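Local atomic coordinates of CNPV058 bcl-2 like protein (Canarypox virus, PDB entry 5WOS), a protein that inhibits apoptosis of the host cell, binding the proapoptotic factors BAK1 and BAX and other BH3-containing proteins such as BIM, BID and PUMA. Residues 80-85 with 127-132; 25-30 with 97-102. One frame throughout, in Å; residues are numbered along the deposited sequence.

Interaction 1 (80-85 with 127-132); sequences EIVYDT and ESLLSR
Val82 meets Ser128 and Leu129 where helix 78-86 lies against helix 121-138, the two short segments crossing at -36° with their axes 9.1 Å apart. Followed outward, Val82 touches at each side-chain carbon: its CB lies 3.8 Å from Ser128 CB, and CG2 rests on the same Ser128 carbon at 3.9 Å. With CG1 anti to the backbone N (chi1 179°), that methyl reaches Ser128 CB too and is 3.8 Å from Leu129 CD1, the valine and leucine side chains crossing at about a right angle. The small serine lets the backbones close in, with Val82 CA and Ser128 CA 6.3 Å apart; its OG turns back to hydrogen-bond Ile124 O within its own helix.

One turn further along helix 121-138, the bent chain of Arg132 brings CD to within 3.4 Å of Tyr83 CD1, while NH1 comes no nearer to that ring than 3.9 Å, at CE1. Guanidinium and ring planes stand 70° apart, so this is aliphatic packing by CD rather than a flat stack of guanidinium on ring. Tyr83 also stacks on His87. Helix 92-112 covers the inner side and completes a three-helix junction in this Bcl-2 fold.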
# COMPACT_ATOMS: atom_id res chain seq x y z
N GLU A 80 8.49 9.52 0.57
CA GLU A 80 8.60 10.39 -0.60
C GLU A 80 7.84 9.80 -1.78
O GLU A 80 7.18 10.54 -2.53
CB GLU A 80 10.06 10.60 -0.97
CG GLU A 80 10.82 11.51 -0.02
CD GLU A 80 11.30 10.81 1.24
OE1 GLU A 80 10.94 9.63 1.44
OE2 GLU A 80 12.03 11.44 2.03
N ILE A 81 7.92 8.48 -1.98
CA ILE A 81 7.17 7.84 -3.05
C ILE A 81 5.68 8.05 -2.84
O ILE A 81 4.95 8.44 -3.76
CB ILE A 81 7.53 6.34 -3.13
CG1 ILE A 81 9.03 6.16 -3.39
CG2 ILE A 81 6.72 5.67 -4.24
CD1 ILE A 81 9.52 4.75 -3.17
N VAL A 82 5.21 7.80 -1.62
CA VAL A 82 3.79 8.00 -1.31
C VAL A 82 3.41 9.45 -1.54
O VAL A 82 2.38 9.76 -2.15
CB VAL A 82 3.48 7.55 0.13
CG1 VAL A 82 2.01 7.78 0.45
CG2 VAL A 82 3.85 6.09 0.32
N TYR A 83 4.25 10.38 -1.06
CA TYR A 83 3.96 11.80 -1.25
C TYR A 83 3.84 12.13 -2.73
O TYR A 83 2.89 12.79 -3.15
CB TYR A 83 5.05 12.64 -0.60
CG TYR A 83 4.86 14.14 -0.78
CD1 TYR A 83 4.36 14.92 0.26
CD2 TYR A 83 5.20 14.77 -1.97
CE1 TYR A 83 4.18 16.28 0.11
CE2 TYR A 83 5.03 16.14 -2.12
CZ TYR A 83 4.52 16.89 -1.09
OH TYR A 83 4.36 18.24 -1.25
N ASP A 84 4.81 11.69 -3.53
CA ASP A 84 4.85 12.02 -4.95
C ASP A 84 3.82 11.26 -5.77
O ASP A 84 3.71 11.52 -6.97
CB ASP A 84 6.25 11.75 -5.49
CG ASP A 84 7.33 12.52 -4.75
OD1 ASP A 84 7.08 13.69 -4.38
OD2 ASP A 84 8.42 11.96 -4.52
N THR A 85 3.05 10.35 -5.17
CA THR A 85 2.04 9.60 -5.90
C THR A 85 0.66 10.24 -5.80
O THR A 85 -0.16 10.06 -6.71
CB THR A 85 1.98 8.16 -5.38
OG1 THR A 85 3.24 7.52 -5.60
CG2 THR A 85 0.88 7.36 -6.08
N GLU A 127 1.50 5.71 7.96
CA GLU A 127 1.90 7.06 8.34
C GLU A 127 1.99 7.98 7.13
O GLU A 127 1.40 9.06 7.12
CB GLU A 127 3.25 7.02 9.08
CG GLU A 127 3.13 6.96 10.59
CD GLU A 127 4.49 7.02 11.27
OE1 GLU A 127 4.84 6.05 11.98
OE2 GLU A 127 5.21 8.03 11.09
N SER A 128 2.74 7.56 6.11
CA SER A 128 2.85 8.37 4.90
C SER A 128 1.49 8.59 4.26
O SER A 128 1.19 9.68 3.76
CB SER A 128 3.80 7.70 3.90
OG SER A 128 5.04 7.37 4.51
N LEU A 129 0.64 7.56 4.26
CA LEU A 129 -0.68 7.68 3.64
C LEU A 129 -1.53 8.70 4.39
O LEU A 129 -2.16 9.56 3.78
CB LEU A 129 -1.36 6.31 3.62
CG LEU A 129 -2.08 5.82 2.36
CD1 LEU A 129 -1.23 5.98 1.11
CD2 LEU A 129 -2.43 4.36 2.55
N LEU A 130 -1.55 8.61 5.72
CA LEU A 130 -2.39 9.52 6.51
C LEU A 130 -1.80 10.92 6.59
O LEU A 130 -2.55 11.89 6.75
CB LEU A 130 -2.58 8.95 7.91
CG LEU A 130 -3.36 7.64 7.92
CD1 LEU A 130 -3.15 6.93 9.21
CD2 LEU A 130 -4.83 7.92 7.71
N SER A 131 -0.48 11.05 6.50
CA SER A 131 0.13 12.37 6.51
C SER A 131 -0.41 13.27 5.41
O SER A 131 -0.18 14.48 5.46
CB SER A 131 1.65 12.24 6.36
OG SER A 131 2.24 13.50 6.10
N ARG A 132 -1.13 12.72 4.43
CA ARG A 132 -1.64 13.51 3.31
C ARG A 132 -3.10 13.25 2.97
O ARG A 132 -3.69 14.08 2.27
CB ARG A 132 -0.80 13.25 2.05
CG ARG A 132 0.69 13.45 2.24
CD ARG A 132 1.21 14.62 1.43
NE ARG A 132 0.57 15.89 1.79
CZ ARG A 132 1.03 16.73 2.71
NH1 ARG A 132 2.14 16.45 3.39
NH2 ARG A 132 0.37 17.85 2.96

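Interaction 2 (25-30 with 97-102); sequences NYFIEY and SIIAFG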
# COMPACT_ATOMS: atom_id res chain seq x y z
N ASN A 25 -2.37 -6.86 8.00
CA ASN A 25 -2.73 -8.25 7.74
C ASN A 25 -2.48 -8.64 6.28
O ASN A 25 -2.14 -9.80 6.02
CB ASN A 25 -4.19 -8.49 8.12
CG ASN A 25 -4.36 -8.81 9.59
OD1 ASN A 25 -4.17 -9.94 10.02
ND2 ASN A 25 -4.72 -7.80 10.38
N TYR A 26 -2.63 -7.71 5.34
CA TYR A 26 -2.31 -8.05 3.95
C TYR A 26 -0.82 -8.30 3.78
O TYR A 26 -0.41 -9.25 3.10
CB TYR A 26 -2.79 -6.96 3.00
CG TYR A 26 -2.49 -7.29 1.56
CD1 TYR A 26 -1.55 -6.57 0.84
CD2 TYR A 26 -3.12 -8.35 0.92
CE1 TYR A 26 -1.26 -6.88 -0.47
CE2 TYR A 26 -2.85 -8.66 -0.39
CZ TYR A 26 -1.91 -7.92 -1.08
OH TYR A 26 -1.63 -8.24 -2.39
N PHE A 27 0.02 -7.46 4.39
CA PHE A 27 1.45 -7.70 4.34
C PHE A 27 1.79 -9.06 4.94
O PHE A 27 2.51 -9.86 4.34
CB PHE A 27 2.21 -6.58 5.07
CG PHE A 27 2.23 -5.27 4.34
CD1 PHE A 27 1.45 -5.05 3.22
CD2 PHE A 27 3.05 -4.24 4.78
CE1 PHE A 27 1.47 -3.84 2.55
CE2 PHE A 27 3.08 -3.03 4.12
CZ PHE A 27 2.29 -2.83 3.00
N ILE A 28 1.24 -9.35 6.12
CA ILE A 28 1.43 -10.66 6.74
C ILE A 28 1.01 -11.76 5.77
O ILE A 28 1.78 -12.69 5.48
CB ILE A 28 0.64 -10.75 8.06
CG1 ILE A 28 1.26 -9.82 9.10
CG2 ILE A 28 0.60 -12.18 8.58
CD1 ILE A 28 0.39 -9.61 10.31
N GLU A 29 -0.22 -11.67 5.25
CA GLU A 29 -0.70 -12.72 4.35
C GLU A 29 0.16 -12.82 3.10
O GLU A 29 0.43 -13.93 2.62
CB GLU A 29 -2.16 -12.46 3.98
CG GLU A 29 -2.74 -13.53 3.04
CD GLU A 29 -4.26 -13.55 3.01
OE1 GLU A 29 -4.89 -12.88 3.86
OE2 GLU A 29 -4.83 -14.24 2.14
N TYR A 30 0.62 -11.69 2.57
CA TYR A 30 1.39 -11.73 1.34
C TYR A 30 2.80 -12.27 1.57
O TYR A 30 3.38 -12.89 0.67
CB TYR A 30 1.48 -10.34 0.71
CG TYR A 30 2.26 -10.36 -0.58
CD1 TYR A 30 1.75 -10.99 -1.71
CD2 TYR A 30 3.51 -9.76 -0.67
CE1 TYR A 30 2.46 -11.02 -2.89
CE2 TYR A 30 4.22 -9.78 -1.85
CZ TYR A 30 3.69 -10.41 -2.96
OH TYR A 30 4.39 -10.44 -4.15
N SER A 97 -2.49 1.02 -5.20
CA SER A 97 -1.19 0.77 -5.82
C SER A 97 -0.06 0.95 -4.81
O SER A 97 0.92 0.20 -4.83
CB SER A 97 -0.99 1.71 -7.01
OG SER A 97 -2.08 1.61 -7.90
N ILE A 98 -0.18 1.94 -3.93
CA ILE A 98 0.81 2.14 -2.87
C ILE A 98 0.86 0.91 -1.96
O ILE A 98 1.94 0.40 -1.63
CB ILE A 98 0.49 3.41 -2.08
CG1 ILE A 98 0.77 4.65 -2.93
CG2 ILE A 98 1.28 3.47 -0.76
CD1 ILE A 98 -0.00 5.87 -2.49
N ILE A 99 -0.31 0.44 -1.53
CA ILE A 99 -0.36 -0.70 -0.62
C ILE A 99 0.25 -1.93 -1.29
O ILE A 99 1.02 -2.67 -0.66
CB ILE A 99 -1.82 -0.96 -0.19
CG1 ILE A 99 -2.35 0.23 0.61
CG2 ILE A 99 -1.92 -2.24 0.64
CD1 ILE A 99 -3.87 0.25 0.75
N ALA A 100 -0.07 -2.15 -2.56
CA ALA A 100 0.46 -3.31 -3.27
C ALA A 100 1.98 -3.22 -3.40
O ALA A 100 2.70 -4.17 -3.06
CB ALA A 100 -0.19 -3.43 -4.64
N PHE A 101 2.48 -2.08 -3.88
CA PHE A 101 3.92 -1.89 -3.98
C PHE A 101 4.57 -1.95 -2.60
O PHE A 101 5.67 -2.50 -2.44
CB PHE A 101 4.23 -0.56 -4.65
CG PHE A 101 5.70 -0.26 -4.76
CD1 PHE A 101 6.46 -0.83 -5.76
CD2 PHE A 101 6.32 0.59 -3.85
CE1 PHE A 101 7.81 -0.56 -5.86
CE2 PHE A 101 7.67 0.86 -3.95
CZ PHE A 101 8.42 0.28 -4.96
N GLY A 102 3.90 -1.40 -1.59
CA GLY A 102 4.38 -1.57 -0.23
C GLY A 102 4.49 -3.04 0.15
O GLY A 102 5.48 -3.46 0.76
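Phe27 and Gly102 have the nearest CA atoms, 8.2 Å apart, where the short segments of helix 14-32 and helix 92-112 cross at -40° with 10.5 Å between their axes. That separation is bridged mainly by the ring of Phe27. Its CG lies anti to the carbonyl carbon (chi1 -73°), and from there the ring extends to the backbone of the opposite helix. CE1 approaches Ile99 O to 3.4 Å, with the oxygen at the ring edge and near its plane, while CZ lies 3.6 Å from Gly102 C. Because Gly102 has no side chain, the ring can come close to the main chain there, meeting it obliquely.

Ile99 supplies the side-chain half of the contact through one methyl group. Its CG2 is 4.2 Å from Phe27 CE1 and 4.4 Å from Tyr26 CD1, which places this branch against both aromatic residues. Tyr26 meets it obliquely, and its OH is hydrogen-bonded to Asp54 of helix 43-69. Phe27 continues onto Ala103 and Thr106, and also touches Met121, Pro122 and Ile125 of helix 121-138.

The four touching residues are buried, and between the two segments they meet through van der Waals packing. The edge approach of Phe27 to Ile99 O points the weakly positive C-H of CE1 roughly toward the carbonyl oxygen, probably a mildly favourable electrostatic contact. The tyrosine, by contrast, combines apolar packing through its ring with a hydrogen bond at its hydroxyl, so one side chain joins helix 92-112 to helix 43-69.

Interactions 1 and 2 have centres 15 Å apart and are connected through Ile98, which lies on segment 97-102 but faces interaction 1 rather than helix 14-32. Its CG2 is 3.8 Å from Val82 CG2, and its CD1 lies 3.8 Å from Leu129 CD1 and 4.0 Å from Thr85 CG2. Helix 92-112 therefore packs against helix 14-32 in interaction 2 and meets both helices of interaction 1, consistent with the central Bcl-2 helix. One segment of each, 80-85 and 97-102, adjoins the bound peptide through other residues: Ile81, Asp84 and Thr85 pack on its apolar side chains, as do Ile98 and Phe101, whereas Ser97 meets its backbone. Ile98 joins interhelical packing to the peptide-binding groove.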